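Local atomic coordinates of multiheme cytochrome cf (Carboxydothermus ferrireducens DSM 11255, PDB entry 6QVM), a protein that probably reduces extracellular ferric iron, passing electrons along a chain of c-type hemes while inserted in the bacterial S-layer. Residues Y560-D571 with Y588-S596; M256-F265 with F294-V302. All blocks are in the same frame, centred on the assembly; numbering follows the deposited sequence.

Interaction 1 of 2, residues Y560-D571 with Y588-S596. With HEC (heme c), chain O.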
loop_
_atom_site.group_PDB
_atom_site.type_symbol
_atom_site.label_atom_id
_atom_site.label_comp_id
_atom_site.label_asym_id
_atom_site.label_seq_id
_atom_site.Cartn_x
_atom_site.Cartn_y
_atom_site.Cartn_z
ATOM N N TYR A 560 -4.462 -13.454 -17.027
ATOM C CA TYR A 560 -3.721 -14.338 -17.920
ATOM C C TYR A 560 -3.318 -13.631 -19.206
ATOM O O TYR A 560 -2.306 -13.996 -19.812
ATOM C CB TYR A 560 -4.546 -15.583 -18.248
ATOM C CG TYR A 560 -4.727 -16.529 -17.080
ATOM C CD1 TYR A 560 -3.722 -17.415 -16.718
ATOM C CD2 TYR A 560 -5.900 -16.533 -16.337
ATOM C CE1 TYR A 560 -3.875 -18.279 -15.651
ATOM C CE2 TYR A 560 -6.063 -17.395 -15.263
ATOM C CZ TYR A 560 -5.048 -18.271 -14.932
ATOM O OH TYR A 560 -5.198 -19.132 -13.872
ATOM N N PHE A 561 -4.101 -12.636 -19.631
ATOM C CA PHE A 561 -3.836 -11.825 -20.818
ATOM C C PHE A 561 -3.908 -12.628 -22.114
ATOM O O PHE A 561 -3.812 -12.055 -23.203
ATOM C CB PHE A 561 -2.482 -11.119 -20.704
ATOM C CG PHE A 561 -2.427 -10.088 -19.613
ATOM C CD1 PHE A 561 -2.900 -8.806 -19.829
ATOM C CD2 PHE A 561 -1.904 -10.402 -18.370
ATOM C CE1 PHE A 561 -2.854 -7.856 -18.827
ATOM C CE2 PHE A 561 -1.853 -9.456 -17.362
ATOM C CZ PHE A 561 -2.330 -8.181 -17.591
ATOM N N LYS A 562 -4.114 -13.939 -22.016
ATOM C CA LYS A 562 -4.308 -14.768 -23.196
ATOM C C LYS A 562 -5.751 -14.644 -23.670
ATOM O O LYS A 562 -6.687 -14.821 -22.886
ATOM C CB LYS A 562 -3.972 -16.225 -22.882
ATOM C CG LYS A 562 -2.541 -16.453 -22.428
ATOM C CD LYS A 562 -1.556 -16.225 -23.561
ATOM C CE LYS A 562 -0.134 -16.441 -23.082
ATOM N NZ LYS A 562 0.836 -16.560 -24.204
ATOM N N VAL A 563 -5.929 -14.340 -24.949
ATOM C CA VAL A 563 -7.255 -14.078 -25.490
ATOM C C VAL A 563 -7.894 -15.391 -25.909
ATOM O O VAL A 563 -7.265 -16.214 -26.587
ATOM C CB VAL A 563 -7.171 -13.107 -26.677
ATOM C CG1 VAL A 563 -8.520 -12.514 -26.975
ATOM C CG2 VAL A 563 -6.156 -12.012 -26.406
ATOM N N GLY A 564 -9.142 -15.593 -25.497
ATOM C CA GLY A 564 -9.943 -16.641 -26.089
ATOM C C GLY A 564 -10.330 -16.294 -27.512
ATOM O O GLY A 564 -10.473 -15.138 -27.887
ATOM N N LYS A 565 -10.497 -17.327 -28.321
ATOM C CA LYS A 565 -10.836 -17.178 -29.730
ATOM C C LYS A 565 -11.959 -18.132 -30.110
ATOM O O LYS A 565 -11.789 -18.985 -30.980
ATOM C CB LYS A 565 -9.593 -17.428 -30.575
ATOM C CG LYS A 565 -8.513 -16.363 -30.403
ATOM C CD LYS A 565 -7.216 -16.693 -31.138
ATOM C CE LYS A 565 -6.519 -17.890 -30.516
ATOM N NZ LYS A 565 -5.218 -18.178 -31.179
ATOM N N PRO A 566 -13.147 -17.997 -29.506
ATOM C CA PRO A 566 -13.527 -17.012 -28.498
ATOM C C PRO A 566 -13.286 -17.451 -27.041
ATOM O O PRO A 566 -13.143 -16.598 -26.153
ATOM C CB PRO A 566 -15.009 -16.828 -28.766
ATOM C CG PRO A 566 -15.454 -18.175 -29.219
ATOM C CD PRO A 566 -14.316 -18.780 -29.964
ATOM N N THR A 567 -13.259 -18.757 -26.791
ATOM C CA THR A 567 -13.038 -19.278 -25.450
ATOM C C THR A 567 -11.633 -19.855 -25.318
ATOM O O THR A 567 -11.021 -20.299 -26.294
ATOM C CB THR A 567 -14.060 -20.350 -25.070
ATOM O OG1 THR A 567 -13.806 -21.545 -25.820
ATOM C CG2 THR A 567 -15.477 -19.865 -25.327
ATOM N N ILE A 568 -11.120 -19.818 -24.090
ATOM C CA ILE A 568 -9.815 -20.374 -23.762
ATOM C C ILE A 568 -9.930 -21.081 -22.419
ATOM O O ILE A 568 -10.712 -20.683 -21.549
ATOM C CB ILE A 568 -8.717 -19.284 -23.732
ATOM C CG1 ILE A 568 -7.326 -19.908 -23.615
ATOM C CG2 ILE A 568 -8.964 -18.306 -22.595
ATOM C CD1 ILE A 568 -6.208 -18.911 -23.849
ATOM N N SER A 569 -9.170 -22.162 -22.270
ATOM C CA SER A 569 -9.089 -22.906 -21.021
ATOM C C SER A 569 -7.630 -23.026 -20.614
ATOM O O SER A 569 -6.789 -23.428 -21.425
ATOM C CB SER A 569 -9.717 -24.292 -21.158
ATOM O OG SER A 569 -11.024 -24.301 -20.615
ATOM N N ILE A 570 -7.331 -22.669 -19.368
ATOM C CA ILE A 570 -5.968 -22.681 -18.857
ATOM C C ILE A 570 -5.913 -23.533 -17.599
ATOM O O ILE A 570 -6.787 -23.438 -16.729
ATOM C CB ILE A 570 -5.450 -21.259 -18.563
ATOM C CG1 ILE A 570 -5.679 -20.347 -19.770
ATOM C CG2 ILE A 570 -3.979 -21.298 -18.183
ATOM C CD1 ILE A 570 -4.807 -19.099 -19.773
ATOM N N ASP A 571 -4.887 -24.375 -17.518
ATOM C CA ASP A 571 -4.494 -25.023 -16.277
ATOM C C ASP A 571 -3.278 -24.289 -15.729
ATOM O O ASP A 571 -2.219 -24.256 -16.368
ATOM C CB ASP A 571 -4.196 -26.509 -16.482
ATOM C CG ASP A 571 -5.460 -27.347 -16.593
ATOM O OD1 ASP A 571 -6.556 -26.754 -16.694
ATOM O OD2 ASP A 571 -5.358 -28.595 -16.588
ATOM N N TYR A 588 -7.076 -24.803 -9.957
ATOM C CA TYR A 588 -6.071 -24.341 -10.906
ATOM C C TYR A 588 -6.613 -24.153 -12.316
ATOM O O TYR A 588 -5.852 -23.743 -13.200
ATOM C CB TYR A 588 -4.893 -25.322 -10.932
ATOM C CG TYR A 588 -5.302 -26.747 -11.217
ATOM C CD1 TYR A 588 -5.687 -27.601 -10.190
ATOM C CD2 TYR A 588 -5.311 -27.238 -12.515
ATOM C CE1 TYR A 588 -6.069 -28.905 -10.449
ATOM C CE2 TYR A 588 -5.687 -28.540 -12.786
ATOM C CZ TYR A 588 -6.068 -29.369 -11.749
ATOM O OH TYR A 588 -6.446 -30.666 -12.012
ATOM N N LYS A 589 -7.893 -24.444 -12.552
ATOM C CA LYS A 589 -8.482 -24.301 -13.878
ATOM C C LYS A 589 -9.147 -22.940 -14.014
ATOM O O LYS A 589 -9.919 -22.527 -13.144
ATOM C CB LYS A 589 -9.512 -25.397 -14.160
ATOM C CG LYS A 589 -8.971 -26.813 -14.143
ATOM C CD LYS A 589 -10.105 -27.816 -14.240
ATOM C CE LYS A 589 -9.573 -29.227 -14.374
ATOM N NZ LYS A 589 -8.532 -29.301 -15.435
ATOM N N ALA A 590 -8.855 -22.257 -15.114
ATOM C CA ALA A 590 -9.487 -20.994 -15.455
ATOM C C ALA A 590 -10.024 -21.078 -16.875
ATOM O O ALA A 590 -9.375 -21.643 -17.762
ATOM C CB ALA A 590 -8.504 -19.828 -15.330
ATOM N N SER A 591 -11.205 -20.504 -17.088
ATOM C CA SER A 591 -11.879 -20.597 -18.373
ATOM C C SER A 591 -12.702 -19.338 -18.587
ATOM O O SER A 591 -13.465 -18.945 -17.700
ATOM C CB SER A 591 -12.775 -21.835 -18.414
ATOM O OG SER A 591 -12.789 -22.402 -19.706
ATOM N N TYR A 592 -12.544 -18.706 -19.749
ATOM C CA TYR A 592 -13.337 -17.525 -20.045
ATOM C C TYR A 592 -13.536 -17.364 -21.547
ATOM O O TYR A 592 -12.831 -17.961 -22.364
ATOM C CB TYR A 592 -12.705 -16.258 -19.455
ATOM C CG TYR A 592 -11.235 -16.041 -19.772
ATOM C CD1 TYR A 592 -10.834 -15.428 -20.955
ATOM C CD2 TYR A 592 -10.251 -16.407 -18.867
ATOM C CE1 TYR A 592 -9.488 -15.209 -21.233
ATOM C CE2 TYR A 592 -8.910 -16.202 -19.136
ATOM C CZ TYR A 592 -8.533 -15.602 -20.319
ATOM O OH TYR A 592 -7.201 -15.392 -20.590
ATOM N N ASN A 593 -14.515 -16.528 -21.888
ATOM C CA ASN A 593 -14.816 -16.141 -23.262
ATOM C C ASN A 593 -14.430 -14.676 -23.433
ATOM O O ASN A 593 -14.968 -13.807 -22.737
ATOM C CB ASN A 593 -16.299 -16.365 -23.569
ATOM C CG ASN A 593 -16.654 -16.120 -25.034
ATOM O OD1 ASN A 593 -16.114 -15.225 -25.684
ATOM N ND2 ASN A 593 -17.592 -16.913 -25.549
ATOM N N SER A 594 -13.510 -14.401 -24.362
ATOM C CA SER A 594 -13.000 -13.047 -24.540
ATOM C C SER A 594 -13.879 -12.182 -25.438
ATOM O O SER A 594 -13.529 -11.017 -25.669
ATOM C CB SER A 594 -11.577 -13.075 -25.118
ATOM O OG SER A 594 -10.636 -13.525 -24.157
ATOM N N CYS A 595 -15.006 -12.703 -25.938
ATOM C CA CYS A 595 -15.728 -12.045 -27.016
ATOM C C CYS A 595 -17.231 -11.932 -26.802
ATOM O O CYS A 595 -17.875 -11.152 -27.522
ATOM C CB CYS A 595 -15.488 -12.783 -28.341
ATOM S SG CYS A 595 -13.769 -13.228 -28.628
ATOM N N SER A 596 -17.815 -12.655 -25.845
ATOM C CA SER A 596 -19.270 -12.717 -25.751
ATOM C C SER A 596 -19.895 -11.519 -25.033
ATOM O O SER A 596 -21.095 -11.559 -24.737
ATOM C CB SER A 596 -19.700 -14.015 -25.071
ATOM O OG SER A 596 -19.106 -14.155 -23.797
HETATM FE FE HEC O . -15.641 -8.722 -32.771
HETATM C CHA HEC O . -16.770 -8.276 -35.983
HETATM C CHB HEC O . -13.708 -11.381 -33.862
HETATM C CHC HEC O . -14.588 -9.284 -29.539
HETATM C CHD HEC O . -17.791 -6.264 -31.617
HETATM N NA HEC O . -15.312 -9.661 -34.573
HETATM C C1A HEC O . -15.864 -9.294 -35.785
HETATM C C2A HEC O . -15.330 -10.169 -36.810
HETATM C C3A HEC O . -14.482 -11.019 -36.220
HETATM C C4A HEC O . -14.460 -10.724 -34.805
HETATM C CMA HEC O . -13.680 -12.123 -36.936
HETATM C CAA HEC O . -15.659 -10.117 -38.319
HETATM C CBA HEC O . -14.923 -8.906 -38.887
HETATM C CGA HEC O . -15.071 -8.824 -40.386
HETATM O O1A HEC O . -15.508 -9.824 -41.019
HETATM O O2A HEC O . -14.739 -7.748 -40.951
HETATM N NB HEC O . -14.378 -10.052 -31.882
HETATM C C1B HEC O . -13.719 -11.096 -32.514
HETATM C C2B HEC O . -13.002 -11.851 -31.511
HETATM C C3B HEC O . -13.244 -11.273 -30.317
HETATM C C4B HEC O . -14.115 -10.133 -30.524
HETATM C CMB HEC O . -12.137 -13.100 -31.812
HETATM C CAB HEC O . -12.707 -11.733 -28.948
HETATM C CBB HEC O . -11.189 -11.484 -28.913
HETATM N NC HEC O . -16.138 -7.961 -30.922
HETATM C C1C HEC O . -15.507 -8.271 -29.730
HETATM C C2C HEC O . -15.906 -7.280 -28.744
HETATM C C3C HEC O . -16.866 -6.510 -29.297
HETATM C C4C HEC O . -16.983 -6.888 -30.690
HETATM C CMC HEC O . -15.551 -7.338 -27.241
HETATM C CAC HEC O . -17.675 -5.354 -28.651
HETATM C CBC HEC O . -16.772 -4.172 -28.245
HETATM N ND HEC O . -17.053 -7.464 -33.653
HETATM C C1D HEC O . -17.833 -6.534 -32.967
HETATM C C2D HEC O . -18.706 -5.881 -33.909
HETATM C C3D HEC O . -18.382 -6.512 -35.272
HETATM C C4D HEC O . -17.349 -7.483 -35.014
HETATM C CMD HEC O . -19.738 -4.781 -33.588
HETATM C CAD HEC O . -19.021 -6.185 -36.635
HETATM C CBD HEC O . -18.527 -4.820 -37.104
HETATM C CGD HEC O . -19.414 -4.310 -38.216
HETATM O O1D HEC O . -19.622 -5.054 -39.213
HETATM O O2D HEC O . -19.902 -3.149 -38.109
HETATM O O HOH W 1 -6.847 -12.834 -18.918
#
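Tyr592 reaches across from its strand to touch Ile568, Lys562 and Tyr560. CG2 of Ile568 lies over one face of the Tyr592 ring, 3.7 Å from the ring centroid and 22° off the normal, a CH-pi contact. The ring gets there because CG of Tyr592 stands between the backbone N and the carbonyl carbon (chi1 51°). At the ring edge the hydroxyl donates to Lys562 O; the modelled OH-to-O separation is implausibly short, so its exact length is doubtful. A water accepts from Phe561 N and donates to the same hydroxyl. On the side of the sheet that carries Ile568, Tyr592 and Ala590, CB of Ala590 meets CE2 of Tyr560 at 3.4 Å.

Four backbone bonds set the register of Ile568, Ile570, Ala590 and Tyr592, joining Ile568 with Tyr592 and Ile570 with Ala590 as antiparallel hydrogen-bonded pairs; the strand axes run at 169°. The other face of the sheet carries polar pairs: Ser569 OG and Ser591 OG are 2.7 Å apart, either able to donate, and Asp571 OD2 forms a long salt bridge with Lys589 NZ at 3.4 Å.

Past the strand, Ser594 N donates to Pro566 O, and Gly564 N to Ser594 OG (2.9 Å), which also bonds Cys552 O. Asn593 OD1 accepts from Cys595 N (2.8 Å), an Asx turn leading into the CXXCH heme-binding motif. Cys595 is its first cysteine, with SG covalently joined to heme CAB (1.9 Å), while Val563 CG1 touches heme CBB.

Strand 589-593 is an edge strand of a four-stranded antiparallel sheet. Strand 567-572 separates it from strand 400-403, which Ile568 and Ile570 touch, and helix 549-553 packs against Val563.

Interaction 2 of 2, residues M256-F265 with F294-V302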
loop_
_atom_site.group_PDB
_atom_site.type_symbol
_atom_site.label_atom_id
_atom_site.label_comp_id
_atom_site.label_asym_id
_atom_site.label_seq_id
_atom_site.Cartn_x
_atom_site.Cartn_y
_atom_site.Cartn_z
ATOM N N MET A 256 -28.551 2.209 8.194
ATOM C CA MET A 256 -28.846 1.994 6.780
ATOM C C MET A 256 -28.944 0.523 6.404
ATOM O O MET A 256 -29.205 0.222 5.235
ATOM C CB MET A 256 -27.800 2.677 5.890
ATOM C CG MET A 256 -26.375 2.284 6.194
ATOM S SD MET A 256 -25.322 2.170 4.747
ATOM C CE MET A 256 -25.787 0.555 4.136
ATOM N N LEU A 257 -28.736 -0.392 7.350
ATOM C CA LEU A 257 -28.929 -1.802 7.052
ATOM C C LEU A 257 -30.386 -2.228 7.153
ATOM O O LEU A 257 -30.707 -3.364 6.790
ATOM C CB LEU A 257 -28.065 -2.657 7.980
ATOM C CG LEU A 257 -26.574 -2.388 7.784
ATOM C CD1 LEU A 257 -25.714 -3.269 8.676
ATOM C CD2 LEU A 257 -26.222 -2.568 6.317
ATOM N N LEU A 258 -31.261 -1.342 7.629
ATOM C CA LEU A 258 -32.695 -1.599 7.738
ATOM C C LEU A 258 -32.952 -2.904 8.493
ATOM O O LEU A 258 -33.559 -3.843 7.984
ATOM C CB LEU A 258 -33.344 -1.606 6.351
ATOM C CG LEU A 258 -33.016 -0.368 5.511
ATOM C CD1 LEU A 258 -33.673 -0.441 4.145
ATOM C CD2 LEU A 258 -33.416 0.905 6.251
ATOM N N TRP A 259 -32.452 -2.941 9.731
ATOM C CA TRP A 259 -32.454 -4.175 10.515
ATOM C C TRP A 259 -33.860 -4.695 10.778
ATOM O O TRP A 259 -34.060 -5.913 10.864
ATOM C CB TRP A 259 -31.723 -3.951 11.837
ATOM C CG TRP A 259 -30.233 -4.044 11.720
ATOM C CD1 TRP A 259 -29.343 -3.017 11.790
ATOM C CD2 TRP A 259 -29.463 -5.230 11.491
ATOM N NE1 TRP A 259 -28.064 -3.489 11.625
ATOM C CE2 TRP A 259 -28.110 -4.846 11.443
ATOM C CE3 TRP A 259 -29.787 -6.579 11.323
ATOM C CZ2 TRP A 259 -27.080 -5.765 11.241
ATOM C CZ3 TRP A 259 -28.766 -7.488 11.121
ATOM C CH2 TRP A 259 -27.428 -7.078 11.087
ATOM N N SER A 260 -34.847 -3.800 10.900
ATOM C CA SER A 260 -36.209 -4.252 11.162
ATOM C C SER A 260 -36.775 -5.075 10.014
ATOM O O SER A 260 -37.777 -5.768 10.203
ATOM C CB SER A 260 -37.123 -3.063 11.441
ATOM O OG SER A 260 -37.171 -2.190 10.330
ATOM N N LEU A 261 -36.157 -5.024 8.838
ATOM C CA LEU A 261 -36.525 -5.882 7.721
ATOM C C LEU A 261 -35.827 -7.238 7.766
ATOM O O LEU A 261 -36.090 -8.085 6.906
ATOM C CB LEU A 261 -36.203 -5.189 6.388
ATOM C CG LEU A 261 -36.751 -3.783 6.105
ATOM C CD1 LEU A 261 -36.702 -3.502 4.606
ATOM C CD2 LEU A 261 -38.167 -3.611 6.640
ATOM N N ASN A 262 -34.928 -7.451 8.729
ATOM C CA ASN A 262 -34.199 -8.709 8.870
ATOM C C ASN A 262 -34.893 -9.538 9.947
ATOM O O ASN A 262 -34.877 -9.173 11.127
ATOM C CB ASN A 262 -32.733 -8.459 9.223
ATOM C CG ASN A 262 -31.871 -9.694 9.045
ATOM O OD1 ASN A 262 -32.366 -10.819 9.062
ATOM N ND2 ASN A 262 -30.572 -9.485 8.864
ATOM N N ASP A 263 -35.514 -10.643 9.535
ATOM C CA ASP A 263 -36.306 -11.474 10.432
ATOM C C ASP A 263 -35.528 -12.652 11.022
ATOM O O ASP A 263 -36.032 -13.304 11.940
ATOM C CB ASP A 263 -37.547 -11.999 9.700
ATOM C CG ASP A 263 -37.212 -12.587 8.346
ATOM O OD1 ASP A 263 -36.167 -12.210 7.777
ATOM O OD2 ASP A 263 -37.986 -13.434 7.853
ATOM N N LYS A 264 -34.324 -12.939 10.529
ATOM C CA LYS A 264 -33.532 -14.041 11.059
ATOM C C LYS A 264 -32.484 -13.611 12.077
ATOM O O LYS A 264 -32.206 -14.376 13.009
ATOM C CB LYS A 264 -32.843 -14.798 9.920
ATOM C CG LYS A 264 -33.819 -15.322 8.866
ATOM C CD LYS A 264 -33.409 -16.660 8.293
ATOM C CE LYS A 264 -34.278 -17.012 7.092
ATOM N NZ LYS A 264 -33.994 -18.383 6.584
ATOM N N PHE A 265 -31.908 -12.410 11.952
ATOM C CA PHE A 265 -30.969 -11.947 12.965
ATOM C C PHE A 265 -30.976 -10.428 13.037
ATOM O O PHE A 265 -31.588 -9.741 12.214
ATOM C CB PHE A 265 -29.548 -12.488 12.726
ATOM C CG PHE A 265 -28.955 -12.122 11.390
ATOM C CD1 PHE A 265 -29.239 -12.875 10.262
ATOM C CD2 PHE A 265 -28.101 -11.037 11.266
ATOM C CE1 PHE A 265 -28.694 -12.547 9.033
ATOM C CE2 PHE A 265 -27.548 -10.708 10.042
ATOM C CZ PHE A 265 -27.840 -11.466 8.925
ATOM N N PHE A 294 -26.359 -8.480 2.719
ATOM C CA PHE A 294 -26.963 -7.198 2.381
ATOM C C PHE A 294 -26.449 -6.764 1.018
ATOM O O PHE A 294 -25.240 -6.585 0.834
ATOM C CB PHE A 294 -26.662 -6.133 3.434
ATOM C CG PHE A 294 -27.504 -4.897 3.297
ATOM C CD1 PHE A 294 -27.063 -3.818 2.553
ATOM C CD2 PHE A 294 -28.743 -4.820 3.908
ATOM C CE1 PHE A 294 -27.840 -2.681 2.421
ATOM C CE2 PHE A 294 -29.530 -3.690 3.776
ATOM C CZ PHE A 294 -29.078 -2.618 3.032
ATOM N N ASP A 295 -27.364 -6.601 0.068
ATOM C CA ASP A 295 -27.025 -6.140 -1.274
ATOM C C ASP A 295 -27.073 -4.615 -1.300
ATOM O O ASP A 295 -28.135 -4.025 -1.086
ATOM C CB ASP A 295 -27.986 -6.745 -2.297
ATOM C CG ASP A 295 -27.598 -6.428 -3.728
ATOM O OD1 ASP A 295 -27.764 -5.263 -4.151
ATOM O OD2 ASP A 295 -27.123 -7.345 -4.433
ATOM N N LYS A 296 -25.931 -3.977 -1.578
ATOM C CA LYS A 296 -25.862 -2.522 -1.492
ATOM C C LYS A 296 -26.642 -1.839 -2.608
ATOM O O LYS A 296 -27.173 -0.743 -2.398
ATOM C CB LYS A 296 -24.402 -2.063 -1.507
ATOM C CG LYS A 296 -23.615 -2.472 -0.270
ATOM C CD LYS A 296 -22.177 -1.984 -0.307
ATOM C CE LYS A 296 -21.501 -2.227 1.030
ATOM N NZ LYS A 296 -20.062 -1.848 1.019
ATOM N N ALA A 297 -26.731 -2.459 -3.786
ATOM C CA ALA A 297 -27.366 -1.791 -4.915
ATOM C C ALA A 297 -28.876 -1.724 -4.738
ATOM O O ALA A 297 -29.477 -0.663 -4.933
ATOM C CB ALA A 297 -26.995 -2.487 -6.221
ATOM N N GLU A 298 -29.515 -2.840 -4.378
ATOM C CA GLU A 298 -30.964 -2.852 -4.217
ATOM C C GLU A 298 -31.401 -2.696 -2.771
ATOM O O GLU A 298 -32.583 -2.899 -2.476
ATOM C CB GLU A 298 -31.577 -4.121 -4.821
ATOM C CG GLU A 298 -31.298 -5.410 -4.079
ATOM C CD GLU A 298 -31.696 -6.620 -4.896
ATOM O OE1 GLU A 298 -32.307 -7.554 -4.337
ATOM O OE2 GLU A 298 -31.405 -6.628 -6.109
ATOM N N ASN A 299 -30.482 -2.342 -1.866
ATOM C CA ASN A 299 -30.823 -1.901 -0.514
ATOM C C ASN A 299 -31.525 -2.989 0.299
ATOM O O ASN A 299 -32.384 -2.687 1.136
ATOM C CB ASN A 299 -31.696 -0.638 -0.561
ATOM C CG ASN A 299 -31.303 0.385 0.474
ATOM O OD1 ASN A 299 -30.210 0.327 1.032
ATOM N ND2 ASN A 299 -32.190 1.344 0.727
ATOM N N GLN A 300 -31.167 -4.256 0.088
ATOM C CA GLN A 300 -32.021 -5.347 0.541
ATOM C C GLN A 300 -31.232 -6.480 1.179
ATOM O O GLN A 300 -30.112 -6.793 0.764
ATOM C CB GLN A 300 -32.837 -5.913 -0.624
ATOM C CG GLN A 300 -34.321 -5.608 -0.538
ATOM C CD GLN A 300 -34.994 -5.616 -1.896
ATOM O OE1 GLN A 300 -35.024 -6.637 -2.583
ATOM N NE2 GLN A 300 -35.516 -4.465 -2.300
ATOM N N TRP A 301 -31.852 -7.104 2.182
ATOM C CA TRP A 301 -31.407 -8.397 2.677
ATOM C C TRP A 301 -31.752 -9.471 1.653
ATOM O O TRP A 301 -32.919 -9.624 1.276
ATOM C CB TRP A 301 -32.072 -8.713 4.015
ATOM C CG TRP A 301 -31.759 -7.744 5.097
ATOM C CD1 TRP A 301 -32.552 -6.729 5.541
ATOM C CD2 TRP A 301 -30.562 -7.692 5.877
ATOM N NE1 TRP A 301 -31.924 -6.048 6.556
ATOM C CE2 TRP A 301 -30.696 -6.616 6.777
ATOM C CE3 TRP A 301 -29.390 -8.450 5.900
ATOM C CZ2 TRP A 301 -29.699 -6.282 7.691
ATOM C CZ3 TRP A 301 -28.404 -8.116 6.798
ATOM C CH2 TRP A 301 -28.563 -7.043 7.686
ATOM N N VAL A 302 -30.742 -10.213 1.208
ATOM C CA VAL A 302 -30.938 -11.329 0.296
ATOM C C VAL A 302 -30.410 -12.592 0.964
ATOM O O VAL A 302 -29.637 -12.541 1.923
ATOM C CB VAL A 302 -30.257 -11.109 -1.073
ATOM C CG1 VAL A 302 -30.786 -9.844 -1.741
ATOM C CG2 VAL A 302 -28.743 -11.052 -0.926
HETATM O O HOH W 2 -29.850 1.793 3.281
#
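Trp301, on the last strand of a five-stranded antiparallel sheet, is wrapped by the loop 256-265, while Phe294 on the preceding strand of the same beta-hairpin meets Leu257. The close packing centres on the indole. Asn262 crosses one face at about a right angle: its CB makes a CH-pi contact 3.8 Å from the centroid of the five-membered ring of Trp301, 17° off the normal. With CG anti to the backbone N (chi1 -166°), the Asn262 amide extends on from CB over the six-membered ring, where ND2 comes within 3.3 Å of Trp301 CZ3. Phe294 CD2 covers the opposite face of the indole. Trp259 and Phe265 complete an aromatic cluster, their rings oblique to Trp301; CZ3 of Trp259 is 3.5 Å from Trp301 CH2. Leu257 CD2 sits squarely over the Phe294 ring, 4.0 Å from its centroid.

Toward the hairpin turn, which has a G1 beta bulge at Asn299 and Gln300, the contact is looser. Met256 CE only approaches Phe294 CE1, at 4.2 Å, and exposed Asn299 is linked to Met256 by a water that donates to Met256 O and Asn299 OD1.

Leu258 O receives two donors from opposite faces of its carbonyl plane: Leu261 N of the 3-10 turn, and Trp301 NE1 at 3.1 Å with an N-H...O angle of 166°.

Overall arrangement
Followed from the N terminus, the chain first makes interaction 2, which closes a 28-residue excursion containing strands 270-275 and 279-284 and brings the loop after strand 247-248 onto the hairpin 292-303 of the five-stranded sheet. Only much later does interaction 1 open: it closes a shorter excursion of 16 residues, including helix 573-576, and joins two strands of the separate four-stranded sheet. The two are in series, neither nesting nor crossing. The centres of interactions 1 and 2 lie about 36 Å apart, and the nearest atoms of interactions 1 and 2 are about 21 Å apart, without touching. In interaction 2 the Phe294 side chain is about 11 Å from a heme.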